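Local coordinates for protein DynE8 (Micromonospora chersina, PDB 4AMM) that is an iterative polyketide synthase of enediyne (dynemicin) biosynthesis, whose acyltransferase domain, the part in this structure, probably loads acyl units for chain extension, at residues A[251-254]-A[255-258]. Residues are numbered along the deposited sequence; the frame is centred on the assembly and turned at random.
Sequences RPEL and DRVA
The guanidinium of Arg256 has the carbonyl oxygen of Pro252 over one face, 3.8 Å above the plane and displaced toward its rim, while a water sits at its edge in the plane. CG of Glu253 comes to 3.6 Å from Arg256 NH1 on an oblique line, and the carboxylate and guanidinium planes are turned 60° apart. The two charged groups do not touch: Glu253 OE2 and Arg256 NH1 are 4.8 Å apart, and the water spans them, donating to OE2 and accepting from NH1. Each group has a further partner: Glu253 OE1 takes the backbone N-H of Thr250, the residue just before the helix, as in one half of a capping box, and Arg256 NH1 is hydrogen-bonded to Thr232 O. Arg256 reaches this place because its CG is anti to the carbonyl carbon (chi1 -57°) and the chain then runs extended to NE, past Pro252 O.

Beneath these side chains, i to i+4 bonds form the first turns of the helix. Asp255 N lies 2.9 Å from Arg251 O and Arg256 N 3.2 Å from Pro252 O, with a weak second bond from Arg256 N to Glu253 O. A second water donates to Arg251 O and to Asp255 OD1, linking the carboxylate to the backbone one turn earlier. On the buried side, Leu254 and Val257 both rest on Leu216 and Val247, joining helix 251-264, the second helix of the ferredoxin-like subdomain, to strands 213-218 and 244-250.

The result is an amphipathic helix start: Glu253 binding Thr250 N near the positive end of the helix dipole is probably favourable, and the water-mediated link to Arg256 probably adds attraction without a direct salt bridge.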
# COMPACT_ATOMS: atom_id res chain seq x y z
N ARG A 251 -12.61 -24.30 -11.59
CA ARG A 251 -11.89 -24.24 -12.85
C ARG A 251 -12.82 -24.24 -14.07
O ARG A 251 -12.68 -23.40 -14.99
CB ARG A 251 -10.82 -25.36 -12.86
CG ARG A 251 -9.70 -25.11 -11.84
CD ARG A 251 -8.36 -24.54 -12.41
NE ARG A 251 -7.46 -24.32 -11.26
CZ ARG A 251 -6.98 -23.15 -10.86
NH1 ARG A 251 -7.25 -22.00 -11.55
NH2 ARG A 251 -6.21 -23.12 -9.76
N PRO A 252 -13.87 -25.07 -14.11
CA PRO A 252 -14.87 -24.89 -15.19
C PRO A 252 -15.51 -23.49 -15.34
O PRO A 252 -15.76 -23.00 -16.45
CB PRO A 252 -15.95 -26.00 -14.91
CG PRO A 252 -15.13 -27.00 -14.20
CD PRO A 252 -14.19 -26.23 -13.27
N GLU A 253 -15.77 -22.87 -14.20
CA GLU A 253 -16.35 -21.55 -14.27
C GLU A 253 -15.41 -20.53 -14.84
O GLU A 253 -15.80 -19.70 -15.63
CB GLU A 253 -16.79 -21.14 -12.83
CG GLU A 253 -18.01 -21.99 -12.32
CD GLU A 253 -18.33 -21.88 -10.84
OE1 GLU A 253 -17.52 -21.43 -10.00
OE2 GLU A 253 -19.46 -22.34 -10.48
N LEU A 254 -14.18 -20.60 -14.36
CA LEU A 254 -13.12 -19.71 -14.87
C LEU A 254 -12.87 -19.93 -16.37
O LEU A 254 -12.69 -18.96 -17.11
CB LEU A 254 -11.85 -19.82 -14.06
CG LEU A 254 -12.02 -19.42 -12.58
CD1 LEU A 254 -10.71 -19.66 -11.97
CD2 LEU A 254 -12.42 -17.96 -12.47
N ASP A 255 -12.95 -21.19 -16.79
CA ASP A 255 -12.78 -21.45 -18.24
C ASP A 255 -13.88 -20.81 -19.09
O ASP A 255 -13.60 -20.28 -20.18
CB ASP A 255 -12.80 -22.97 -18.45
CG ASP A 255 -11.49 -23.67 -18.06
OD1 ASP A 255 -10.43 -23.03 -17.78
OD2 ASP A 255 -11.57 -24.92 -18.04
N ARG A 256 -15.12 -20.71 -18.58
CA ARG A 256 -16.22 -20.01 -19.26
C ARG A 256 -15.89 -18.53 -19.40
O ARG A 256 -16.17 -17.90 -20.44
CB ARG A 256 -17.61 -20.23 -18.59
CG ARG A 256 -18.00 -21.74 -18.50
CD ARG A 256 -19.19 -21.89 -17.60
NE ARG A 256 -19.47 -23.29 -17.39
CZ ARG A 256 -19.79 -23.85 -16.26
NH1 ARG A 256 -19.93 -23.12 -15.16
NH2 ARG A 256 -19.93 -25.19 -16.20
N VAL A 257 -15.36 -17.94 -18.32
CA VAL A 257 -15.05 -16.52 -18.41
C VAL A 257 -13.89 -16.30 -19.38
O VAL A 257 -13.91 -15.32 -20.08
CB VAL A 257 -14.66 -15.99 -16.96
CG1 VAL A 257 -14.27 -14.49 -17.02
CG2 VAL A 257 -15.83 -16.13 -15.96
N ALA A 258 -12.89 -17.17 -19.33
CA ALA A 258 -11.72 -16.96 -20.19
C ALA A 258 -12.18 -17.04 -21.66
O ALA A 258 -11.69 -16.25 -22.48
CB ALA A 258 -10.67 -17.99 -19.92
O HOH W 1 -9.81 -22.38 -15.39
O HOH W 2 -21.11 -23.52 -12.36